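Local atomic coordinates of excinuclease ABC, subunit A. (Deinococcus radiodurans, PDB entry 2VF7), a protein that binds DNA and zinc, probably hydrolyses ATP as a UvrA-family ABC ATPase, and probably takes part in recognising and repairing DNA damage. Residues G20-Q23 / K27-S30; V39-V44 / S51-T56; G43-G48 / P766-R771; N426-G431 / R446-V451; L450-P455 / S479-Y484. The protein carries 1 engineered substitution. All coordinates share one frame; numbering follows the deposited sequence.

Contact 1: residues G20-Q23 / K27-S30; sequences GARQ and KDIS
Ala21 and Ile29 make an antiparallel hydrogen-bonded pair, with Ala21 N giving to Ile29 O at 3.1 Å and Ile29 N returning a bond to Ala21 O at 3.0 Å. Gly20 also faces Ile29, its N adding a weak bond to the same carbonyl. This is a G1 beta bulge, and the positive phi of Gly20 (70°) suits the glycine. A second G1 bulge is set by Asp28 and Ile29 facing Ala21. The pairing closes the hairpin of strands 15-21 and 29-34. Ala21 CB rests on Ile29 CG1 at 3.9 Å, both on one face of the sheet. Elsewhere Asp28 and Arg22 run side by side. Arg22 CG sits between its own N and carbonyl carbon (chi1 65°), and the chain bends about CB-CG, bringing NH1 to Asp28 OD2 at 2.6 Å, a salt bridge. The oxygen lies at the guanidinium edge, near its plane, but is met from above the carboxylate plane. NE and NH2 pair with Asp84 and Asp86. With a leucine in place of Arg22, these three carboxylates would probably be left near one another without their shared counter-charge. A water accepts from Gly20 N at 2.6 Å and hydrogen-bonds to Ser30 OG.

Contact 2: residues V39-V44 / S51-T56; sequences VVFTGV and SLAFGT. With ADP (adenosine-5'-diphosphate), chain E.
Phe41 meets Ala53 and Leu52 in a wholly apolar contact. The methyl of Ala53 sits over the middle of the Phe41 ring in a CH-pi contact, CB lying 4.1 Å from the centroid and 11° off the normal. Leu52 comes to the rim instead: its CD2 approaches Phe41 CE1 at 4.2 Å, close to the ring plane. The ring can take both because its CG is set beside the backbone N and anti to the carbonyl carbon (chi1 -65°), which sends it from the strand toward the helix. Phe41 also touches Val451 of the adjoining strand 449-453, while its backbone pairs with Val436 of strand 433-437.

The polar interactions belong to the nucleotide. Ser51 grips a single alpha-phosphate oxygen of ADP twice: its backbone N reaches O2A at 3.0 Å with an N-H...O angle of 150°, and its hydroxyl OG gives to that O2A at 2.8 Å. OG is also hydrogen-bonded to His24 ND1.

Strand 38-42 and helix 49-69 are thus packed through an aromatic face, with the phosphate-binding loop running between them: the strand-loop-helix arrangement of the Walker A P-loop, where the start of the helix receives the phosphates.

Contact 3: residues G43-G48 / P766-R771; sequences GVSGSG and PADVER. With ADP (adenosine-5'-diphosphate), chain E.
Ser45 and Asp768 meet where the P-loop of the first nucleotide site touches helix 766-781, whose residues directly follow a Walker B-like strand and D-loop sequence in the second ABC half of the chain. A D-loop region facing the Walker A motif of the other half is the arrangement known from ABC ATPase dimers, here built within one chain.

The tight part is a single carboxylate oxygen. Asp768 OD2 accepts from Ser45 N at 3.2 Å, nearly straight at 161° and on its syn lone pair, and from Ser45 OG at 3.1 Å, which comes from well above the carboxylate plane. Ser45 can offer both because OG lies between its backbone N and carbonyl carbon (chi1 71°). His765 N, just before this segment, is a further donor to OD2.

Away from this grip the contact thins out. Val44 crosses Asp768 at about a right angle, its CG1 reaching Ala767 CB only at 4.5 Å, and a water bridges the looser side, donating to Ser45 O and to Asp768 OD1. Replacing Asp768 by an alanine would probably leave Ser45 N and OG without their shared acceptor, and the water without one of its two.

Val44 to Ser47 form a type II beta turn, with Gly46 at positive phi. From within this turn Gly46 N gives to ADP O2B at 2.8 Å and 164°.

Contact 4: residues N426-G431 / R446-V451; sequences NLKRGG and RADWLV
Asp448 OD1 is the polar atom held by two donors: Lys428 NZ bonds it at 3.0 Å as a salt bridge, and the backbone N of Leu38 donates to it as well. The pair joins two elements of the nucleotide-binding alpha/beta domain. Lys428 is at the C-terminal part of helix 417-428, which belongs to the crossover between the neighbouring parallel strands 402-406 and 433-437, and Asp448 stands just ahead of strand 449-453 in the same sheet.

The two side chains approach from opposite directions. Lys428 starts with CG anti to the backbone N (chi1 -169°) and bends at the CG-CD bond, bringing its aliphatic part past the carboxylate; CD lies 3.7 Å from Asp448 OD1. The ammonium arrives on the syn side of that oxygen, 22° out of the carboxylate plane, and leaves OD2 farther away, 3.8 Å from NZ. The contact is therefore one-sided in its use of the carboxylate. A long, weak ion pair from the same ammonium to Glu425, one helical turn back, may add to it.

This is a surface contact, and the backbones keep their distance, the CA atoms of Lys428 and Asp448 being 10.9 Å apart. After Lys428 the chain leaves helical angles at Gly431, whose positive phi suits a glycine and whose N bonds to Lys428 O at 3.0 Å.

Contact 5: residues L450-P455 / S479-Y484; sequences LVDVGP and SQTGQY
The carboxylate of Asp452 is the flat group between strand 449-453 and helix 480-487, and Ser479 and Thr481 address it differently. Ser479 OG gives to Asp452 OD1 at 3.1 Å from far above the carboxylate plane, 59° out of it. Thr481 OG1 gives to Asp452 OD2 at a short 2.5 Å, closer to the plane and on the syn side. Asp452 presents both oxygens because its CG is anti to the backbone N (chi1 -158°).

Ser479 does double duty. It is the N-cap of the helix: its OG accepts from Gly482 N at 2.9 Å, almost straight at 160°, and its own hydroxyl donates to Asp452 OD1. A water extends the link, donating to Asp452 OD1 at 2.9 Å and accepting from Gln480 N at 3.3 Å, so the first turn of the helix is tied to the carboxylate by two hydroxyls directly and by the Gln480 amide through a water. On the strand side OD2 is also hydrogen-bonded to Thr42 OG1 of the parallel neighbour strand 38-42, which runs straight into the P-loop.

The buried acid is thus matched across the contact by hydroxyls and a water. Lying at the amino end of a capped helix, it is likely to be stabilised in its charged form by the hydroxyl donors and by the helix dipole together.

How the contacts relate
Contacts 2 and 3 share Gly43 and Val44 and both touch the same ADP, contact 2 at the strand and helix behind the P-loop and contact 3 at its outer turn; their centres are about 13 Å apart. The centre of contact 5 is about 12 Å from that of contact 2, where strands 38-42 and 449-453 lie side by side, and about 10 Å from that of contact 3, whose Ala767 packs on Gln480. Contact 1 is about 12 Å from contact 2 by centres, with Gln23 packing on Thr56. Contact 4 shares Leu450 and Val451 with contact 5 but lies away from the nucleotide site, its centre about 24 Å from that of contact 3.

Contact 1: residues G20-Q23 / K27-S30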
# COMPACT_ATOMS: atom_id res chain seq x y z
N GLY A 20 4.02 -26.57 -14.15
CA GLY A 20 5.44 -26.21 -13.97
C GLY A 20 5.79 -25.59 -12.63
O GLY A 20 6.66 -24.75 -12.55
N ALA A 21 5.11 -26.02 -11.58
CA ALA A 21 5.36 -25.48 -10.24
C ALA A 21 6.59 -26.13 -9.63
O ALA A 21 6.61 -27.34 -9.39
CB ALA A 21 4.11 -25.69 -9.34
N ARG A 22 7.65 -25.35 -9.42
CA ARG A 22 8.83 -25.89 -8.76
C ARG A 22 9.34 -25.05 -7.55
O ARG A 22 10.53 -24.95 -7.30
CB ARG A 22 9.93 -26.23 -9.79
CG ARG A 22 10.48 -25.05 -10.52
CD ARG A 22 10.94 -25.33 -11.94
NE ARG A 22 10.73 -24.09 -12.67
CZ ARG A 22 9.87 -23.91 -13.66
NH1 ARG A 22 9.17 -24.94 -14.13
NH2 ARG A 22 9.73 -22.71 -14.21
N GLN A 23 8.40 -24.51 -6.78
CA GLN A 23 8.70 -23.74 -5.58
C GLN A 23 9.26 -24.65 -4.51
O GLN A 23 8.68 -25.67 -4.22
CB GLN A 23 7.43 -23.06 -5.06
CG GLN A 23 7.65 -22.06 -3.94
CD GLN A 23 8.27 -20.80 -4.45
OE1 GLN A 23 8.27 -20.54 -5.66
NE2 GLN A 23 8.83 -20.00 -3.55
N LYS A 27 8.47 -30.63 -7.61
CA LYS A 27 9.23 -31.23 -8.70
C LYS A 27 8.71 -30.81 -10.06
O LYS A 27 8.49 -31.66 -10.92
CB LYS A 27 9.18 -32.77 -8.61
CG LYS A 27 9.69 -33.38 -7.31
CD LYS A 27 11.18 -33.35 -7.21
CE LYS A 27 11.64 -33.74 -5.81
NZ LYS A 27 13.12 -33.95 -5.82
N ASP A 28 8.50 -29.52 -10.29
CA ASP A 28 8.03 -29.09 -11.61
C ASP A 28 6.73 -29.82 -11.91
O ASP A 28 6.64 -30.57 -12.89
CB ASP A 28 9.09 -29.44 -12.67
CG ASP A 28 9.01 -28.57 -13.91
OD1 ASP A 28 9.50 -29.02 -14.97
OD2 ASP A 28 8.48 -27.44 -13.85
N ILE A 29 5.73 -29.64 -11.03
CA ILE A 29 4.48 -30.42 -11.07
C ILE A 29 3.36 -29.74 -11.87
O ILE A 29 3.37 -28.52 -12.11
CB ILE A 29 3.95 -30.77 -9.61
CG1 ILE A 29 3.43 -29.53 -8.87
CG2 ILE A 29 5.00 -31.45 -8.76
CD1 ILE A 29 1.95 -29.24 -9.09
N SER A 30 2.39 -30.57 -12.28
CA SER A 30 1.12 -30.10 -12.84
C SER A 30 -0.00 -30.65 -11.98
O SER A 30 -0.01 -31.83 -11.67
CB SER A 30 0.93 -30.60 -14.27
OG SER A 30 1.89 -30.05 -15.13
O HOH W 1 4.42 -29.08 -14.89

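Contact 2: residues V39-V44 / S51-T56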
# COMPACT_ATOMS: atom_id res chain seq x y z
N VAL A 39 -11.24 -27.83 -0.90
CA VAL A 39 -10.07 -28.59 -1.35
C VAL A 39 -9.07 -28.68 -0.21
O VAL A 39 -8.66 -27.66 0.35
CB VAL A 39 -9.36 -27.96 -2.60
CG1 VAL A 39 -8.24 -28.86 -3.10
CG2 VAL A 39 -10.34 -27.73 -3.71
N VAL A 40 -8.67 -29.90 0.14
CA VAL A 40 -7.72 -30.13 1.23
C VAL A 40 -6.40 -30.62 0.66
O VAL A 40 -6.37 -31.51 -0.17
CB VAL A 40 -8.31 -31.12 2.30
CG1 VAL A 40 -7.31 -31.41 3.39
CG2 VAL A 40 -9.55 -30.53 2.94
N PHE A 41 -5.30 -30.01 1.09
CA PHE A 41 -3.96 -30.38 0.67
C PHE A 41 -3.33 -31.21 1.78
O PHE A 41 -3.27 -30.77 2.93
CB PHE A 41 -3.12 -29.12 0.38
CG PHE A 41 -3.64 -28.30 -0.81
CD1 PHE A 41 -3.03 -28.40 -2.05
CD2 PHE A 41 -4.75 -27.46 -0.67
CE1 PHE A 41 -3.52 -27.65 -3.15
CE2 PHE A 41 -5.26 -26.74 -1.76
CZ PHE A 41 -4.62 -26.82 -3.00
N THR A 42 -2.90 -32.43 1.44
CA THR A 42 -2.46 -33.39 2.46
C THR A 42 -1.12 -34.10 2.17
O THR A 42 -0.58 -34.00 1.07
CB THR A 42 -3.55 -34.44 2.78
OG1 THR A 42 -3.59 -35.44 1.76
CG2 THR A 42 -4.92 -33.78 2.90
N GLY A 43 -0.61 -34.81 3.17
CA GLY A 43 0.68 -35.48 3.05
C GLY A 43 1.58 -35.13 4.23
O GLY A 43 1.26 -34.23 5.00
N VAL A 44 2.71 -35.84 4.37
CA VAL A 44 3.60 -35.66 5.53
C VAL A 44 4.14 -34.25 5.59
O VAL A 44 4.02 -33.48 4.63
CB VAL A 44 4.75 -36.72 5.61
CG1 VAL A 44 4.20 -38.13 5.76
CG2 VAL A 44 5.67 -36.62 4.41
N SER A 51 4.32 -25.10 0.31
CA SER A 51 4.97 -24.58 -0.90
C SER A 51 3.97 -24.47 -2.08
O SER A 51 4.10 -23.59 -2.91
CB SER A 51 6.16 -25.45 -1.30
OG SER A 51 7.21 -25.33 -0.37
N LEU A 52 2.97 -25.35 -2.10
CA LEU A 52 1.89 -25.37 -3.12
C LEU A 52 0.71 -24.43 -2.80
O LEU A 52 0.49 -23.45 -3.53
CB LEU A 52 1.40 -26.80 -3.36
CG LEU A 52 0.46 -27.10 -4.53
CD1 LEU A 52 0.94 -26.49 -5.83
CD2 LEU A 52 0.30 -28.59 -4.68
N ALA A 53 -0.02 -24.68 -1.72
CA ALA A 53 -1.19 -23.85 -1.39
C ALA A 53 -0.83 -22.39 -1.12
O ALA A 53 -1.53 -21.50 -1.57
CB ALA A 53 -2.01 -24.44 -0.21
N PHE A 54 0.25 -22.15 -0.38
CA PHE A 54 0.63 -20.78 -0.03
C PHE A 54 1.73 -20.23 -0.91
O PHE A 54 1.60 -19.11 -1.40
CB PHE A 54 1.08 -20.68 1.44
CG PHE A 54 -0.05 -20.77 2.42
CD1 PHE A 54 -0.51 -22.00 2.87
CD2 PHE A 54 -0.67 -19.62 2.90
CE1 PHE A 54 -1.56 -22.08 3.77
CE2 PHE A 54 -1.74 -19.71 3.82
CZ PHE A 54 -2.16 -20.92 4.24
N GLY A 55 2.82 -20.98 -1.05
CA GLY A 55 4.01 -20.53 -1.76
C GLY A 55 3.78 -20.28 -3.24
O GLY A 55 4.45 -19.44 -3.87
N THR A 56 2.81 -21.01 -3.79
CA THR A 56 2.52 -20.99 -5.22
C THR A 56 1.15 -20.37 -5.51
O THR A 56 1.06 -19.33 -6.16
CB THR A 56 2.64 -22.41 -5.82
OG1 THR A 56 3.99 -22.87 -5.66
CG2 THR A 56 2.31 -22.43 -7.29
PB ADP E . 4.59 -28.96 4.30
O1B ADP E . 3.92 -30.27 3.99
O2B ADP E . 5.38 -28.97 5.57
O3B ADP E . 3.62 -27.79 4.22
PA ADP E . 6.62 -27.42 3.14
O1A ADP E . 6.54 -26.74 4.51
O2A ADP E . 6.34 -26.61 1.91
O3A ADP E . 5.68 -28.72 3.12
O5' ADP E . 8.13 -27.95 2.99
C5' ADP E . 8.77 -28.26 1.74
C4' ADP E . 10.11 -27.54 1.70
O4' ADP E . 9.86 -26.13 1.58
C3' ADP E . 10.98 -27.71 2.94
O3' ADP E . 12.37 -27.87 2.57
C2' ADP E . 10.74 -26.41 3.69
O2' ADP E . 11.78 -26.07 4.61
C1' ADP E . 10.60 -25.40 2.55
N9 ADP E . 9.83 -24.20 2.92
C8 ADP E . 8.54 -24.18 3.30
N7 ADP E . 8.10 -22.94 3.58
C5 ADP E . 9.15 -22.13 3.36
C6 ADP E . 9.36 -20.67 3.43
N6 ADP E . 8.35 -19.85 3.83
N1 ADP E . 10.58 -20.21 3.10
C2 ADP E . 11.59 -21.01 2.71
N3 ADP E . 11.46 -22.34 2.61
C4 ADP E . 10.28 -22.95 2.91

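Contact 3: residues G43-G48 / P766-R771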
# COMPACT_ATOMS: atom_id res chain seq x y z
N GLY A 43 -0.61 -34.81 3.17
CA GLY A 43 0.68 -35.48 3.05
C GLY A 43 1.58 -35.13 4.23
O GLY A 43 1.26 -34.23 5.00
N VAL A 44 2.71 -35.84 4.37
CA VAL A 44 3.60 -35.66 5.53
C VAL A 44 4.14 -34.25 5.59
O VAL A 44 4.02 -33.48 4.63
CB VAL A 44 4.75 -36.72 5.61
CG1 VAL A 44 4.20 -38.13 5.76
CG2 VAL A 44 5.67 -36.62 4.41
N SER A 45 4.71 -33.88 6.73
CA SER A 45 5.26 -32.55 6.90
C SER A 45 6.56 -32.50 6.14
O SER A 45 7.30 -33.47 6.11
CB SER A 45 5.49 -32.26 8.38
OG SER A 45 6.55 -33.03 8.87
N GLY A 46 6.81 -31.37 5.50
CA GLY A 46 7.99 -31.21 4.68
C GLY A 46 7.80 -31.75 3.29
O GLY A 46 8.69 -31.62 2.47
N SER A 47 6.63 -32.35 3.02
CA SER A 47 6.34 -32.90 1.69
C SER A 47 6.15 -31.84 0.58
O SER A 47 6.43 -32.12 -0.59
CB SER A 47 5.13 -33.86 1.73
OG SER A 47 3.90 -33.18 1.57
N GLY A 48 5.67 -30.65 0.94
CA GLY A 48 5.50 -29.53 -0.01
C GLY A 48 4.07 -28.97 -0.06
O GLY A 48 3.72 -28.24 -0.99
N PRO A 766 -0.47 -37.80 10.79
CA PRO A 766 -0.62 -39.02 11.60
C PRO A 766 0.58 -39.96 11.55
O PRO A 766 0.87 -40.61 12.54
CB PRO A 766 -1.87 -39.67 10.99
CG PRO A 766 -2.68 -38.52 10.54
CD PRO A 766 -1.72 -37.49 10.05
N ALA A 767 1.27 -40.03 10.41
CA ALA A 767 2.45 -40.89 10.25
C ALA A 767 3.67 -40.33 10.97
O ALA A 767 4.53 -41.09 11.43
CB ALA A 767 2.76 -41.12 8.78
N ASP A 768 3.76 -39.00 11.05
CA ASP A 768 4.88 -38.34 11.71
C ASP A 768 4.82 -38.56 13.21
O ASP A 768 5.85 -38.74 13.85
CB ASP A 768 4.88 -36.82 11.45
CG ASP A 768 5.24 -36.42 10.01
OD1 ASP A 768 6.06 -37.08 9.32
OD2 ASP A 768 4.70 -35.38 9.56
N VAL A 769 3.62 -38.54 13.79
CA VAL A 769 3.50 -38.54 15.24
C VAL A 769 4.00 -39.84 15.84
O VAL A 769 4.55 -39.84 16.94
CB VAL A 769 2.08 -38.08 15.76
CG1 VAL A 769 1.13 -37.74 14.64
CG2 VAL A 769 1.45 -39.10 16.73
N GLU A 770 3.84 -40.94 15.11
CA GLU A 770 4.43 -42.22 15.47
C GLU A 770 5.94 -42.10 15.76
O GLU A 770 6.42 -42.59 16.79
CB GLU A 770 4.16 -43.27 14.38
CG GLU A 770 2.67 -43.43 14.00
CD GLU A 770 2.33 -44.79 13.38
OE1 GLU A 770 1.11 -45.09 13.26
OE2 GLU A 770 3.25 -45.56 12.99
N ARG A 771 6.67 -41.45 14.86
CA ARG A 771 8.11 -41.18 15.04
C ARG A 771 8.39 -40.23 16.22
O ARG A 771 9.42 -40.37 16.90
CB ARG A 771 8.72 -40.63 13.74
CG ARG A 771 10.26 -40.49 13.74
CD ARG A 771 10.77 -39.45 12.70
NE ARG A 771 11.54 -40.03 11.59
CZ ARG A 771 12.80 -40.47 11.68
NH1 ARG A 771 13.45 -40.43 12.84
NH2 ARG A 771 13.42 -40.97 10.62
PB ADP E . 4.59 -28.96 4.30
O1B ADP E . 3.92 -30.27 3.99
O2B ADP E . 5.38 -28.97 5.57
O3B ADP E . 3.62 -27.79 4.22
PA ADP E . 6.62 -27.42 3.14
O1A ADP E . 6.54 -26.74 4.51
O2A ADP E . 6.34 -26.61 1.91
O3A ADP E . 5.68 -28.72 3.12
O5' ADP E . 8.13 -27.95 2.99
C5' ADP E . 8.77 -28.26 1.74
C4' ADP E . 10.11 -27.54 1.70
O4' ADP E . 9.86 -26.13 1.58
C3' ADP E . 10.98 -27.71 2.94
O3' ADP E . 12.37 -27.87 2.57
C2' ADP E . 10.74 -26.41 3.69
O2' ADP E . 11.78 -26.07 4.61
C1' ADP E . 10.60 -25.40 2.55
N9 ADP E . 9.83 -24.20 2.92
C8 ADP E . 8.54 -24.18 3.30
N7 ADP E . 8.10 -22.94 3.58
C5 ADP E . 9.15 -22.13 3.36
C6 ADP E . 9.36 -20.67 3.43
N6 ADP E . 8.35 -19.85 3.83
N1 ADP E . 10.58 -20.21 3.10
C2 ADP E . 11.59 -21.01 2.71
N3 ADP E . 11.46 -22.34 2.61
C4 ADP E . 10.28 -22.95 2.91
O HOH W 2 8.26 -35.58 7.87

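Contact 4: residues N426-G431 / R446-V451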
# COMPACT_ATOMS: atom_id res chain seq x y z
N ASN A 426 -20.58 -23.17 4.85
CA ASN A 426 -21.30 -21.89 4.73
C ASN A 426 -20.48 -20.86 3.97
O ASN A 426 -21.03 -20.10 3.18
CB ASN A 426 -21.69 -21.32 6.09
CG ASN A 426 -22.88 -22.03 6.71
OD1 ASN A 426 -23.82 -22.47 6.02
ND2 ASN A 426 -22.87 -22.12 8.03
N LEU A 427 -19.18 -20.85 4.23
CA LEU A 427 -18.24 -19.99 3.51
C LEU A 427 -18.20 -20.34 2.03
O LEU A 427 -18.20 -19.46 1.19
CB LEU A 427 -16.83 -20.11 4.10
CG LEU A 427 -16.25 -18.92 4.87
CD1 LEU A 427 -14.72 -19.00 4.85
CD2 LEU A 427 -16.72 -17.58 4.26
N LYS A 428 -18.14 -21.63 1.74
CA LYS A 428 -18.20 -22.13 0.37
C LYS A 428 -19.47 -21.62 -0.29
O LYS A 428 -19.40 -20.97 -1.33
CB LYS A 428 -18.18 -23.65 0.36
CG LYS A 428 -17.98 -24.29 -0.99
CD LYS A 428 -18.05 -25.78 -0.87
CE LYS A 428 -19.39 -26.30 -1.29
NZ LYS A 428 -19.41 -27.79 -1.32
N ARG A 429 -20.61 -21.91 0.34
CA ARG A 429 -21.93 -21.60 -0.20
C ARG A 429 -22.22 -20.11 -0.39
O ARG A 429 -23.25 -19.75 -0.93
CB ARG A 429 -23.02 -22.22 0.67
CG ARG A 429 -23.03 -23.75 0.68
CD ARG A 429 -24.45 -24.31 0.77
NE ARG A 429 -25.31 -23.54 1.67
CZ ARG A 429 -25.31 -23.66 3.00
NH1 ARG A 429 -24.52 -24.55 3.60
NH2 ARG A 429 -26.12 -22.90 3.74
N GLY A 430 -21.31 -19.25 0.06
CA GLY A 430 -21.40 -17.81 -0.18
C GLY A 430 -20.83 -17.35 -1.52
O GLY A 430 -20.86 -16.16 -1.84
N GLY A 431 -20.29 -18.30 -2.29
CA GLY A 431 -19.70 -18.06 -3.60
C GLY A 431 -18.18 -18.17 -3.64
O GLY A 431 -17.56 -17.77 -4.63
N ARG A 446 -14.20 -35.27 4.72
CA ARG A 446 -15.42 -34.55 4.34
C ARG A 446 -15.22 -33.59 3.15
O ARG A 446 -16.17 -32.95 2.68
CB ARG A 446 -16.02 -33.84 5.55
CG ARG A 446 -16.59 -34.82 6.58
CD ARG A 446 -18.06 -35.14 6.31
NE ARG A 446 -18.86 -33.92 6.47
CZ ARG A 446 -19.52 -33.60 7.58
NH1 ARG A 446 -19.50 -34.41 8.63
NH2 ARG A 446 -20.20 -32.46 7.63
N ALA A 447 -13.99 -33.52 2.66
CA ALA A 447 -13.61 -32.61 1.61
C ALA A 447 -14.16 -33.02 0.24
O ALA A 447 -14.30 -34.21 -0.04
CB ALA A 447 -12.09 -32.48 1.56
N ASP A 448 -14.44 -32.03 -0.61
CA ASP A 448 -14.94 -32.25 -1.97
C ASP A 448 -13.83 -32.86 -2.84
O ASP A 448 -14.09 -33.73 -3.67
CB ASP A 448 -15.44 -30.93 -2.58
CG ASP A 448 -16.68 -30.36 -1.86
OD1 ASP A 448 -16.72 -29.14 -1.56
OD2 ASP A 448 -17.63 -31.12 -1.62
N TRP A 449 -12.60 -32.39 -2.63
CA TRP A 449 -11.45 -32.78 -3.44
C TRP A 449 -10.22 -32.79 -2.53
O TRP A 449 -10.17 -32.08 -1.50
CB TRP A 449 -11.29 -31.75 -4.55
CG TRP A 449 -10.29 -32.02 -5.67
CD1 TRP A 449 -8.99 -31.64 -5.70
CD2 TRP A 449 -10.56 -32.62 -6.94
NE1 TRP A 449 -8.41 -32.00 -6.89
CE2 TRP A 449 -9.36 -32.59 -7.68
CE3 TRP A 449 -11.70 -33.19 -7.53
CZ2 TRP A 449 -9.25 -33.13 -8.96
CZ3 TRP A 449 -11.59 -33.73 -8.80
CH2 TRP A 449 -10.37 -33.70 -9.50
N LEU A 450 -9.22 -33.60 -2.88
CA LEU A 450 -7.98 -33.58 -2.13
C LEU A 450 -6.72 -33.73 -2.97
O LEU A 450 -6.71 -34.44 -3.95
CB LEU A 450 -8.03 -34.59 -0.97
CG LEU A 450 -7.40 -35.96 -1.01
CD1 LEU A 450 -5.88 -35.88 -0.90
CD2 LEU A 450 -7.98 -36.76 0.15
N VAL A 451 -5.68 -33.00 -2.59
CA VAL A 451 -4.37 -33.08 -3.24
C VAL A 451 -3.33 -33.65 -2.27
O VAL A 451 -2.94 -32.98 -1.30
CB VAL A 451 -3.91 -31.69 -3.71
CG1 VAL A 451 -2.71 -31.81 -4.62
CG2 VAL A 451 -5.06 -30.91 -4.40

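Contact 5: residues L450-P455 / S479-Y484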
# COMPACT_ATOMS: atom_id res chain seq x y z
N LEU A 450 -9.22 -33.60 -2.88
CA LEU A 450 -7.98 -33.58 -2.13
C LEU A 450 -6.72 -33.73 -2.97
O LEU A 450 -6.71 -34.44 -3.95
CB LEU A 450 -8.03 -34.59 -0.97
CG LEU A 450 -7.40 -35.96 -1.01
CD1 LEU A 450 -5.88 -35.88 -0.90
CD2 LEU A 450 -7.98 -36.76 0.15
N VAL A 451 -5.68 -33.00 -2.59
CA VAL A 451 -4.37 -33.08 -3.24
C VAL A 451 -3.33 -33.65 -2.27
O VAL A 451 -2.94 -32.98 -1.30
CB VAL A 451 -3.91 -31.69 -3.71
CG1 VAL A 451 -2.71 -31.81 -4.62
CG2 VAL A 451 -5.06 -30.91 -4.40
N ASP A 452 -2.88 -34.88 -2.53
CA ASP A 452 -1.88 -35.55 -1.68
C ASP A 452 -0.49 -35.40 -2.27
O ASP A 452 -0.23 -35.82 -3.41
CB ASP A 452 -2.22 -37.03 -1.43
CG ASP A 452 -1.56 -37.59 -0.16
OD1 ASP A 452 -0.87 -38.64 -0.25
OD2 ASP A 452 -1.74 -37.00 0.93
N VAL A 453 0.39 -34.81 -1.48
CA VAL A 453 1.71 -34.39 -1.93
C VAL A 453 2.84 -35.29 -1.38
O VAL A 453 2.87 -35.65 -0.20
CB VAL A 453 1.97 -32.89 -1.56
CG1 VAL A 453 3.37 -32.48 -1.90
CG2 VAL A 453 1.00 -31.96 -2.29
N GLY A 454 3.75 -35.67 -2.29
CA GLY A 454 5.05 -36.27 -2.01
C GLY A 454 4.95 -37.64 -1.42
O GLY A 454 4.01 -37.93 -0.66
N PRO A 455 5.91 -38.53 -1.76
CA PRO A 455 5.92 -39.73 -0.93
C PRO A 455 6.31 -39.33 0.50
O PRO A 455 5.54 -39.54 1.43
CB PRO A 455 7.00 -40.62 -1.59
CG PRO A 455 7.38 -39.97 -2.84
CD PRO A 455 6.95 -38.53 -2.79
N SER A 479 0.51 -43.62 -0.88
CA SER A 479 -0.03 -42.55 -0.05
C SER A 479 -0.23 -42.96 1.42
O SER A 479 -1.03 -43.86 1.73
CB SER A 479 -1.33 -42.03 -0.65
OG SER A 479 -2.15 -41.42 0.33
N GLN A 480 0.49 -42.28 2.32
CA GLN A 480 0.36 -42.52 3.76
C GLN A 480 -0.89 -41.87 4.37
O GLN A 480 -1.34 -42.28 5.45
CB GLN A 480 1.61 -42.07 4.50
CG GLN A 480 2.90 -42.76 4.05
CD GLN A 480 4.13 -42.16 4.71
OE1 GLN A 480 4.98 -41.55 4.05
NE2 GLN A 480 4.22 -42.31 6.04
N THR A 481 -1.45 -40.85 3.71
CA THR A 481 -2.80 -40.35 4.04
C THR A 481 -3.83 -41.45 3.79
O THR A 481 -4.67 -41.75 4.63
CB THR A 481 -3.19 -39.11 3.21
OG1 THR A 481 -2.08 -38.21 3.11
CG2 THR A 481 -4.37 -38.39 3.82
N GLY A 482 -3.73 -42.08 2.62
CA GLY A 482 -4.64 -43.16 2.24
C GLY A 482 -4.57 -44.38 3.14
O GLY A 482 -5.53 -45.14 3.23
N GLN A 483 -3.43 -44.56 3.82
CA GLN A 483 -3.23 -45.72 4.70
C GLN A 483 -3.92 -45.53 6.04
O GLN A 483 -4.56 -46.45 6.55
CB GLN A 483 -1.75 -45.99 4.92
CG GLN A 483 -1.05 -46.62 3.72
CD GLN A 483 0.46 -46.50 3.80
OE1 GLN A 483 1.03 -46.37 4.89
NE2 GLN A 483 1.12 -46.54 2.65
N TYR A 484 -3.76 -44.34 6.62
CA TYR A 484 -4.46 -43.99 7.85
C TYR A 484 -5.96 -43.89 7.61
O TYR A 484 -6.76 -44.32 8.42
CB TYR A 484 -3.87 -42.71 8.47
CG TYR A 484 -2.57 -43.02 9.17
CD1 TYR A 484 -1.37 -43.05 8.47
CD2 TYR A 484 -2.55 -43.36 10.53
CE1 TYR A 484 -0.18 -43.38 9.10
CE2 TYR A 484 -1.36 -43.69 11.17
CZ TYR A 484 -0.18 -43.70 10.45
OH TYR A 484 1.00 -44.03 11.07
O HOH W 3 1.24 -39.15 1.66